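Long-range contact in probable CoA-transferase alpha subunit (Rhodococcus jostii, PDB 6COJ), which probably serves as the alpha subunit of a CoA-transferase-family enzyme and binds, together with a partner protein chain, a spirolactone CoA thioester: residues T66-A78 / V89-F101. The protein carries 1 engineered substitution. Sequence-based numbering, arbitrary orientation.
Sequences TYGGPDLGLLCSA and VSLDSAPFYDPWF. With F8G (S-{(3R,5R,9R)-1-[(2R,3S,4R,5R)-5-(6-amino-9H-purin-9-yl)-4-hydroxy-3-(phosphonooxy)tetrahydrofuran-2-yl]-3,5,9-trihydroxy-8,8-dimethyl-3,5-dioxido-10,14-dioxo-2,4,6-trioxa-11,15-diaza-3lambda~5~,5lambda~5~-diphosphaheptadecan-17-yl} (5R,10R)-7-hydroxy-10-methyl-2-oxo-1-oxaspiro[4.5]dec-6-ene-6-carbothioate (non-preferred name)), chain E.
Ser-77 lays its CB over the indole of Trp-100, 3.5 Å from the centroid of the five-membered ring, a CH-pi contact in which a small residue lets the broad ring lie flat against the end of helix 70-77. Because Ser-77 OG turns back to Leu-74 O, the methylene is what meets the ring. An alanine in place of Trp-100 would probably open a gap over Ser-77 and deprive Trp-281 of its edge-to-face partner. One turn earlier, Gly-73 is the hollow: Asp-98 OD1 comes within 3.2 Å of its CA, and a CB would run into OD2. Asp-98 is the N-cap of helix 99-106; its CG lies anti to the backbone N (chi1 -178°), and the anti lone pair of OD1 takes Phe-101 N at 2.9 Å, while OD2 is hydrogen-bonded to Tyr-271 OH. Just before this cap, Tyr-97 OH donates a very short hydrogen bond (2.4 Å) to F8G OBO. Helix 70-77 is the beta-alpha-beta crossover from strand 62-65 to strand 81-86, and Gly-68 pairs with Val-89 by a parallel bridge, its O accepting from Ser-90 N at 2.9 Å. Apolar side chains pack next to this bridge: Val-89 CG2 sits over the Phe-101 face, and Leu-72 CD2 fits the notch alongside, 3.7 Å from both Val-89 CG2 and Phe-101 CD1.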
ATOM      1  N   THR A  66      18.709   0.658  -2.654  1.00 13.79           N
ATOM      2  CA  THR A  66      18.627  -0.331  -1.584  1.00 13.79           C
ATOM      3  C   THR A  66      18.385   0.345  -0.242  1.00 14.32           C
ATOM      4  O   THR A  66      18.725   1.513  -0.046  1.00 15.26           O
ATOM      5  CB  THR A  66      19.920  -1.158  -1.523  1.00 17.79           C
ATOM      6  OG1 THR A  66      19.750  -2.236  -0.591  1.00 20.19           O
ATOM      7  CG2 THR A  66      21.112  -0.287  -1.100  1.00 19.55           C
ATOM      8  N   TYR A  67      17.783  -0.412   0.671  1.00 13.11           N
ATOM      9  CA  TYR A  67      17.898  -0.144   2.100  1.00 13.23           C
ATOM     10  C   TYR A  67      19.153  -0.882   2.531  1.00 14.52           C
ATOM     11  O   TYR A  67      19.124  -2.092   2.766  1.00 14.73           O
ATOM     12  CB  TYR A  67      16.669  -0.660   2.832  1.00 13.67           C
ATOM     13  CG  TYR A  67      15.422   0.172   2.636  1.00 12.16           C
ATOM     14  CD1 TYR A  67      15.356   1.489   3.100  1.00 13.27           C
ATOM     15  CD2 TYR A  67      14.298  -0.359   2.004  1.00 12.18           C
ATOM     16  CE1 TYR A  67      14.186   2.244   2.952  1.00 12.64           C
ATOM     17  CE2 TYR A  67      13.128   0.386   1.861  1.00 11.70           C
ATOM     18  CZ  TYR A  67      13.083   1.685   2.335  1.00 12.30           C
ATOM     19  OH  TYR A  67      11.905   2.398   2.194  1.00 13.34           O
ATOM     20  N   GLY A  68      20.266  -0.156   2.602  1.00 13.41           N
ATOM     21  CA  GLY A  68      21.574  -0.791   2.517  1.00 13.81           C
ATOM     22  C   GLY A  68      22.021  -1.545   3.758  1.00 14.18           C
ATOM     23  O   GLY A  68      21.744  -1.171   4.896  1.00 14.14           O
ATOM     24  N   GLY A  69      22.780  -2.608   3.498  1.00 14.91           N
ATOM     25  CA  GLY A  69      23.450  -3.383   4.516  1.00 15.60           C
ATOM     26  C   GLY A  69      24.733  -3.964   3.955  1.00 14.23           C
ATOM     27  O   GLY A  69      25.426  -3.329   3.155  1.00 15.67           O
ATOM     28  N   PRO A  70      25.069  -5.197   4.349  1.00 14.11           N
ATOM     29  CA  PRO A  70      26.307  -5.818   3.848  1.00 16.12           C
ATOM     30  C   PRO A  70      26.259  -6.167   2.371  1.00 14.97           C
ATOM     31  O   PRO A  70      27.316  -6.465   1.791  1.00 18.20           O
ATOM     32  CB  PRO A  70      26.449  -7.071   4.717  1.00 17.50           C
ATOM     33  CG  PRO A  70      25.012  -7.417   5.098  1.00 16.59           C
ATOM     34  CD  PRO A  70      24.336  -6.074   5.282  1.00 17.22           C
ATOM     35  N   ASP A  71      25.072  -6.174   1.758  1.00 16.33           N
ATOM     36  CA  ASP A  71      24.979  -6.273   0.306  1.00 16.00           C
ATOM     37  C   ASP A  71      25.735  -5.131  -0.358  1.00 18.00           C
ATOM     38  O   ASP A  71      26.591  -5.349  -1.231  1.00 18.12           O
ATOM     39  CB  ASP A  71      23.504  -6.273  -0.132  1.00 15.13           C
ATOM     40  CG  ASP A  71      22.712  -5.046   0.349  1.00 16.61           C
ATOM     41  OD1 ASP A  71      22.926  -4.562   1.482  1.00 17.74           O
ATOM     42  OD2 ASP A  71      21.859  -4.569  -0.435  1.00 17.32           O
ATOM     43  N   LEU A  72      25.439  -3.903   0.059  1.00 16.95           N
ATOM     44  CA  LEU A  72      26.116  -2.740  -0.498  1.00 16.41           C
ATOM     45  C   LEU A  72      27.587  -2.724  -0.107  1.00 18.98           C
ATOM     46  O   LEU A  72      28.442  -2.360  -0.920  1.00 17.94           O
ATOM     47  CB  LEU A  72      25.402  -1.467  -0.034  1.00 17.06           C
ATOM     48  CG  LEU A  72      25.885  -0.152  -0.640  1.00 17.42           C
ATOM     49  CD1 LEU A  72      25.831  -0.201  -2.162  1.00 20.42           C
ATOM     50  CD2 LEU A  72      25.054   1.009  -0.106  1.00 20.63           C
ATOM     51  N   GLY A  73      27.904  -3.132   1.126  1.00 15.88           N
ATOM     52  CA  GLY A  73      29.300  -3.216   1.528  1.00 17.55           C
ATOM     53  C   GLY A  73      30.105  -4.148   0.645  1.00 20.06           C
ATOM     54  O   GLY A  73      31.189  -3.794   0.169  1.00 18.37           O
ATOM     55  N   LEU A  74      29.586  -5.354   0.401  1.00 17.66           N
ATOM     56  CA  LEU A  74      30.321  -6.289  -0.446  1.00 16.99           C
ATOM     57  C   LEU A  74      30.495  -5.739  -1.857  1.00 17.07           C
ATOM     58  O   LEU A  74      31.576  -5.840  -2.444  1.00 16.81           O
ATOM     59  CB  LEU A  74      29.626  -7.650  -0.468  1.00 18.33           C
ATOM     60  CG  LEU A  74      29.829  -8.537   0.761  1.00 18.38           C
ATOM     61  CD1 LEU A  74      28.940  -9.771   0.659  1.00 21.92           C
ATOM     62  CD2 LEU A  74      31.302  -8.942   0.943  1.00 19.80           C
ATOM     63  N   LEU A  75      29.446  -5.128  -2.419  1.00 16.24           N
ATOM     64  CA  LEU A  75      29.589  -4.546  -3.749  1.00 15.75           C
ATOM     65  C   LEU A  75      30.643  -3.440  -3.759  1.00 17.67           C
ATOM     66  O   LEU A  75      31.429  -3.325  -4.709  1.00 18.55           O
ATOM     67  CB  LEU A  75      28.232  -4.029  -4.236  1.00 16.04           C
ATOM     68  CG  LEU A  75      27.220  -5.140  -4.523  1.00 16.75           C
ATOM     69  CD1 LEU A  75      25.848  -4.532  -4.795  1.00 19.61           C
ATOM     70  CD2 LEU A  75      27.656  -6.014  -5.690  1.00 19.65           C
ATOM     71  N   CYS A  76      30.697  -2.635  -2.694  1.00 17.93           N
ATOM     72  CA  CYS A  76      31.713  -1.591  -2.609  1.00 19.14           C
ATOM     73  C   CYS A  76      33.105  -2.183  -2.481  1.00 19.59           C
ATOM     74  O   CYS A  76      34.071  -1.629  -3.024  1.00 20.46           O
ATOM     75  CB  CYS A  76      31.421  -0.665  -1.431  1.00 18.18           C
ATOM     76  SG  CYS A  76      30.045   0.470  -1.708  1.00 19.16           S
ATOM     77  N   SER A  77      33.235  -3.300  -1.757  1.00 19.22           N
ATOM     78  CA  SER A  77      34.543  -3.931  -1.624  1.00 19.75           C
ATOM     79  C   SER A  77      35.119  -4.349  -2.970  1.00 22.79           C
ATOM     80  O   SER A  77      36.344  -4.454  -3.103  1.00 22.95           O
ATOM     81  CB  SER A  77      34.492  -5.136  -0.676  1.00 24.68           C
ATOM     82  OG  SER A  77      33.963  -6.299  -1.303  1.00 21.55           O
ATOM     83  N   ALA A  78      34.272  -4.574  -3.970  1.00 19.93           N
ATOM     84  CA  ALA A  78      34.723  -4.975  -5.294  1.00 20.60           C
ATOM     85  C   ALA A  78      34.668  -3.834  -6.295  1.00 19.15           C
ATOM     86  O   ALA A  78      34.847  -4.069  -7.498  1.00 21.11           O
ATOM     87  CB  ALA A  78      33.904  -6.172  -5.787  1.00 24.85           C
ATOM     88  N   VAL A  89      22.389   2.970   5.406  1.00 14.98           N
ATOM     89  CA  VAL A  89      23.206   1.762   5.336  1.00 15.48           C
ATOM     90  C   VAL A  89      23.487   1.331   6.767  1.00 15.19           C
ATOM     91  O   VAL A  89      24.033   2.111   7.556  1.00 15.67           O
ATOM     92  CB  VAL A  89      24.524   1.971   4.567  1.00 14.62           C
ATOM     93  CG1 VAL A  89      25.314   0.655   4.531  1.00 16.06           C
ATOM     94  CG2 VAL A  89      24.241   2.477   3.149  1.00 15.51           C
ATOM     95  N   SER A  90      23.084   0.108   7.117  1.00 15.45           N
ATOM     96  CA  SER A  90      23.258  -0.358   8.486  1.00 14.86           C
ATOM     97  C   SER A  90      23.465  -1.861   8.501  1.00 15.91           C
ATOM     98  O   SER A  90      22.851  -2.589   7.712  1.00 16.39           O
ATOM     99  CB  SER A  90      22.031  -0.034   9.346  1.00 16.46           C
ATOM    100  OG  SER A  90      22.234  -0.466  10.686  1.00 18.39           O
ATOM    101  N   LEU A  91      24.337  -2.310   9.408  1.00 15.46           N
ATOM    102  CA  LEU A  91      24.489  -3.728   9.706  1.00 15.79           C
ATOM    103  C   LEU A  91      23.525  -4.210  10.788  1.00 17.33           C
ATOM    104  O   LEU A  91      23.517  -5.404  11.096  1.00 17.26           O
ATOM    105  CB  LEU A  91      25.937  -4.035  10.100  1.00 18.04           C
ATOM    106  CG  LEU A  91      27.007  -3.753   9.036  1.00 20.15           C
ATOM    107  CD1 LEU A  91      28.396  -4.111   9.552  1.00 24.47           C
ATOM    108  CD2 LEU A  91      26.712  -4.510   7.748  1.00 23.05           C
ATOM    109  N   ASP A  92      22.744  -3.305  11.387  1.00 16.02           N
ATOM    110  CA  ASP A  92      21.723  -3.615  12.394  1.00 16.11           C
ATOM    111  C   ASP A  92      22.293  -4.010  13.756  1.00 23.99           C
ATOM    112  O   ASP A  92      21.690  -3.711  14.791  1.00 36.30           O
ATOM    113  CB  ASP A  92      20.690  -4.624  11.879  1.00 17.90           C
ATOM    114  CG  ASP A  92      19.665  -3.977  10.971  1.00 17.06           C
ATOM    115  OD1 ASP A  92      19.172  -2.882  11.325  1.00 17.53           O
ATOM    116  OD2 ASP A  92      19.359  -4.537   9.899  1.00 18.10           O
ATOM    117  N   SER A  93      23.448  -4.669  13.772  1.00 25.03           N
ATOM    118  CA  SER A  93      24.189  -4.954  14.989  1.00 26.00           C
ATOM    119  C   SER A  93      25.528  -4.235  14.925  1.00 24.33           C
ATOM    120  O   SER A  93      25.957  -3.783  13.859  1.00 27.34           O
ATOM    121  CB  SER A  93      24.468  -6.455  15.142  1.00 35.70           C
ATOM    122  OG  SER A  93      23.403  -7.239  14.645  1.00 37.84           O
ATOM    123  N   ALA A  94      26.194  -4.144  16.075  1.00 28.90           N
ATOM    124  CA  ALA A  94      27.530  -3.552  16.137  1.00 27.75           C
ATOM    125  C   ALA A  94      28.435  -4.258  15.127  1.00 36.48           C
ATOM    126  O   ALA A  94      28.368  -5.473  14.987  1.00 33.42           O
ATOM    127  CB  ALA A  94      28.091  -3.673  17.539  1.00 29.50           C
ATOM    128  N   PRO A  95      29.293  -3.503  14.426  1.00 27.09           N
ATOM    129  CA  PRO A  95      29.609  -2.083  14.612  1.00 30.21           C
ATOM    130  C   PRO A  95      28.656  -1.128  13.908  1.00 25.13           C
ATOM    131  O   PRO A  95      29.003   0.046  13.779  1.00 27.04           O
ATOM    132  CB  PRO A  95      31.000  -1.963  13.983  1.00 29.41           C
ATOM    133  CG  PRO A  95      30.974  -2.966  12.888  1.00 29.29           C
ATOM    134  CD  PRO A  95      30.150  -4.120  13.397  1.00 36.27           C
ATOM    135  N   PHE A  96      27.503  -1.635  13.449  1.00 21.92           N
ATOM    136  CA  PHE A  96      26.395  -0.834  12.923  1.00 21.45           C
ATOM    137  C   PHE A  96      26.682  -0.235  11.553  1.00 23.95           C
ATOM    138  O   PHE A  96      25.911  -0.435  10.611  1.00 23.11           O
ATOM    139  CB  PHE A  96      25.958   0.239  13.925  1.00 24.67           C
ATOM    140  CG  PHE A  96      25.497  -0.321  15.240  1.00 28.82           C
ATOM    141  CD1 PHE A  96      24.245  -0.900  15.357  1.00 48.85           C
ATOM    142  CD2 PHE A  96      26.318  -0.280  16.352  1.00 38.56           C
ATOM    143  CE1 PHE A  96      23.818  -1.423  16.562  1.00 30.59           C
ATOM    144  CE2 PHE A  96      25.896  -0.803  17.561  1.00 45.20           C
ATOM    145  CZ  PHE A  96      24.646  -1.375  17.664  1.00 38.84           C
ATOM    146  N   TYR A  97      27.770   0.512  11.424  1.00 19.86           N
ATOM    147  CA  TYR A  97      28.109   1.087  10.134  1.00 17.91           C
ATOM    148  C   TYR A  97      28.829   0.031   9.308  1.00 19.25           C
ATOM    149  O   TYR A  97      29.657  -0.719   9.828  1.00 21.70           O
ATOM    150  CB  TYR A  97      28.998   2.315  10.333  1.00 20.05           C
ATOM    151  CG  TYR A  97      28.445   3.299  11.353  1.00 20.12           C
ATOM    152  CD1 TYR A  97      27.085   3.606  11.393  1.00 18.51           C
ATOM    153  CD2 TYR A  97      29.279   3.902  12.286  1.00 22.16           C
ATOM    154  CE1 TYR A  97      26.576   4.499  12.331  1.00 20.65           C
ATOM    155  CE2 TYR A  97      28.782   4.788  13.225  1.00 22.82           C
ATOM    156  CZ  TYR A  97      27.430   5.082  13.243  1.00 21.55           C
ATOM    157  OH  TYR A  97      26.948   5.975  14.186  1.00 22.65           O
ATOM    158  N   ASP A  98      28.480  -0.067   8.032  1.00 17.15           N
ATOM    159  CA  ASP A  98      29.193  -1.007   7.176  1.00 15.90           C
ATOM    160  C   ASP A  98      30.546  -0.419   6.798  1.00 17.49           C
ATOM    161  O   ASP A  98      30.597   0.679   6.229  1.00 19.42           O
ATOM    162  CB  ASP A  98      28.406  -1.356   5.922  1.00 16.99           C
ATOM    163  CG  ASP A  98      29.147  -2.367   5.061  1.00 16.36           C
ATOM    164  OD1 ASP A  98      30.078  -1.965   4.334  1.00 17.21           O
ATOM    165  OD2 ASP A  98      28.841  -3.577   5.140  1.00 19.07           O
ATOM    166  N   PRO A  99      31.651  -1.110   7.078  1.00 19.40           N
ATOM    167  CA  PRO A  99      32.976  -0.505   6.874  1.00 17.92           C
ATOM    168  C   PRO A  99      33.368  -0.384   5.417  1.00 19.44           C
ATOM    169  O   PRO A  99      34.198   0.471   5.089  1.00 20.55           O
ATOM    170  CB  PRO A  99      33.913  -1.459   7.628  1.00 20.31           C
ATOM    171  CG  PRO A  99      33.206  -2.799   7.545  1.00 18.91           C
ATOM    172  CD  PRO A  99      31.726  -2.467   7.647  1.00 20.30           C
ATOM    173  N   TRP A 100      32.816  -1.214   4.530  1.00 18.39           N
ATOM    174  CA  TRP A 100      33.153  -1.077   3.117  1.00 19.54           C
ATOM    175  C   TRP A 100      32.387   0.064   2.466  1.00 17.55           C
ATOM    176  O   TRP A 100      32.943   0.808   1.648  1.00 18.96           O
ATOM    177  CB  TRP A 100      32.921  -2.390   2.374  1.00 18.56           C
ATOM    178  CG  TRP A 100      34.064  -3.343   2.499  1.00 17.89           C
ATOM    179  CD1 TRP A 100      34.073  -4.545   3.148  1.00 20.54           C
ATOM    180  CD2 TRP A 100      35.385  -3.161   1.977  1.00 19.61           C
ATOM    181  NE1 TRP A 100      35.316  -5.128   3.054  1.00 20.87           N
ATOM    182  CE2 TRP A 100      36.138  -4.298   2.336  1.00 20.09           C
ATOM    183  CE3 TRP A 100      35.998  -2.153   1.224  1.00 23.14           C
ATOM    184  CZ2 TRP A 100      37.477  -4.453   1.974  1.00 21.19           C
ATOM    185  CZ3 TRP A 100      37.325  -2.304   0.871  1.00 25.80           C
ATOM    186  CH2 TRP A 100      38.050  -3.445   1.241  1.00 24.46           C
ATOM    187  N   PHE A 101      31.111   0.224   2.813  1.00 17.22           N
ATOM    188  CA  PHE A 101      30.403   1.428   2.404  1.00 16.11           C
ATOM    189  C   PHE A 101      31.105   2.676   2.938  1.00 16.91           C
ATOM    190  O   PHE A 101      31.294   3.656   2.206  1.00 18.39           O
ATOM    191  CB  PHE A 101      28.958   1.345   2.888  1.00 16.22           C
ATOM    192  CG  PHE A 101      28.165   2.594   2.650  1.00 16.86           C
ATOM    193  CD1 PHE A 101      27.812   2.976   1.364  1.00 16.99           C
ATOM    194  CD2 PHE A 101      27.777   3.388   3.713  1.00 15.46           C
ATOM    195  CE1 PHE A 101      27.074   4.128   1.144  1.00 18.83           C
ATOM    196  CE2 PHE A 101      27.034   4.545   3.501  1.00 16.85           C
ATOM    197  CZ  PHE A 101      26.685   4.912   2.213  1.00 18.01           C
TER
HETATM  198  C4  F8G E 301      34.840  12.707  13.515  1.00117.95           C
HETATM  199  C5  F8G E 301      34.366  14.062  13.203  1.00116.78           C
HETATM  200  C6  F8G E 301      34.748  14.649  11.896  1.00118.50           C
HETATM  201  C8  F8G E 301      33.654  13.459  15.181  1.00114.51           C
HETATM  202  N1  F8G E 301      35.510  13.926  11.043  1.00119.04           N
HETATM  203  N3  F8G E 301      35.602  12.023  12.630  1.00121.48           N
HETATM  204  C1' F8G E 301      34.622  11.121  15.398  1.00114.06           C
HETATM  205  C2  F8G E 301      35.999  12.569  11.328  1.00120.09           C
HETATM  206  C2' F8G E 301      34.857  11.197  16.893  1.00122.67           C
HETATM  207  C3' F8G E 301      34.357   9.841  17.336  1.00126.06           C
HETATM  208  C4' F8G E 301      33.161   9.616  16.449  1.00107.28           C
HETATM  209  C5' F8G E 301      31.919  10.172  17.111  1.00 92.19           C
HETATM  210  CAA F8G E 301      10.917   5.892  11.117  1.00 15.57           C
HETATM  211  CAB F8G E 301      12.180   6.027  11.931  1.00 14.67           C
HETATM  212  CAC F8G E 301      13.319   5.365  11.642  1.00 18.36           C
HETATM  213  CAD F8G E 301      13.310   4.160  10.712  1.00 23.89           C
HETATM  214  CAE F8G E 301      11.890   3.813  10.272  1.00 18.29           C
HETATM  215  CAF F8G E 301      11.130   5.059   9.871  1.00 16.21           C
HETATM  216  CAG F8G E 301      14.608   5.839  12.176  1.00 19.53           C
HETATM  217  CAI F8G E 301      11.862   2.816   9.123  1.00 19.33           C
HETATM  218  CAK F8G E 301      14.010   2.901  11.266  1.00 22.63           C
HETATM  219  CAL F8G E 301      15.257   2.611  10.411  1.00 23.78           C
HETATM  220  CAM F8G E 301      15.217   3.730   9.401  1.00 28.26           C
HETATM  221  CAQ F8G E 301      16.521   7.280  13.473  1.00 15.79           C
HETATM  222  CAR F8G E 301      16.966   6.289  14.534  1.00 16.88           C
HETATM  223  CAT F8G E 301      19.008   7.048  15.577  1.00 18.44           C
HETATM  224  CAU F8G E 301      20.482   6.745  15.775  1.00 21.43           C
HETATM  225  CAV F8G E 301      21.292   7.933  16.282  1.00 22.85           C
HETATM  226  CAX F8G E 301      23.053   7.132  17.710  1.00 23.42           C
HETATM  227  CAY F8G E 301      24.515   6.829  17.912  1.00 22.56           C
HETATM  228  CAZ F8G E 301      25.215   7.898  18.759  1.00 23.08           C
HETATM  229  CBA F8G E 301      26.713   7.631  18.750  1.00 24.17           C
HETATM  230  CBM F8G E 301      24.963   9.269  18.149  1.00 23.16           C
HETATM  231  CBN F8G E 301      24.744   7.874  20.208  1.00 25.23           C
HETATM  232  N6  F8G E 301      34.338  15.895  11.558  1.00116.58           N
HETATM  233  N7  F8G E 301      33.645  14.465  14.268  1.00115.13           N
HETATM  234  N9  F8G E 301      34.379  12.420  14.729  1.00115.01           N
HETATM  235  NAS F8G E 301      18.401   6.268  14.688  1.00 16.00           N
HETATM  236  NAW F8G E 301      22.681   7.557  16.507  1.00 20.77           N
HETATM  237  O2' F8G E 301      36.239  11.378  17.214  1.00127.87           O
HETATM  238  O3' F8G E 301      35.287   8.839  16.965  1.00149.83           O
HETATM  239  O4' F8G E 301      33.433  10.343  15.253  1.00107.48           O
HETATM  240  O5' F8G E 301      31.647   9.407  18.282  1.00 79.92           O
HETATM  241  OAH F8G E 301      12.107   6.776  12.883  1.00 15.22           O
HETATM  242  OAJ F8G E 301      15.635   5.262  11.841  1.00 18.02           O
HETATM  243  OAN F8G E 301      16.031   3.985   8.540  1.00 31.19           O
HETATM  244  OAO F8G E 301      14.040   4.539   9.553  1.00 25.07           O
HETATM  245  OBB F8G E 301      27.107   7.601  17.387  1.00 24.37           O
HETATM  246  OBD F8G E 301      29.503   8.572  17.243  1.00 43.85           O
HETATM  247  OBJ F8G E 301      18.419   7.927  16.192  1.00 17.86           O
HETATM  248  OBK F8G E 301      22.235   6.981  18.606  1.00 25.67           O
HETATM  249  OBL F8G E 301      24.667   5.545  18.537  1.00 26.53           O
HETATM  250  OBO F8G E 301      28.670   7.026  15.508  1.00 28.07           O
HETATM  251  OBP F8G E 301      29.109   6.037  17.764  1.00 27.13           O
HETATM  252  OBQ F8G E 301      29.953   8.164  19.757  1.00 66.89           O
HETATM  253  OBR F8G E 301      29.465  10.475  18.929  1.00 85.92           O
HETATM  254  OCI F8G E 301      37.069   7.107  17.462  1.00173.85           O
HETATM  255  OCJ F8G E 301      37.164   9.353  18.518  1.00168.52           O
HETATM  256  OCK F8G E 301      35.417   7.714  19.216  1.00203.96           O
HETATM  257  PBC F8G E 301      28.624   7.245  16.998  1.00 25.67           P
HETATM  258  PBE F8G E 301      30.104   9.143  18.618  1.00 68.91           P
HETATM  259  PCH F8G E 301      36.263   8.226  18.075  1.00173.84           P
HETATM  260  SAP F8G E 301      14.779   7.141  13.222  1.00 15.75           S
HETATM  261  O   HOH W   1      34.670   0.368  -0.793  1.00 30.72           O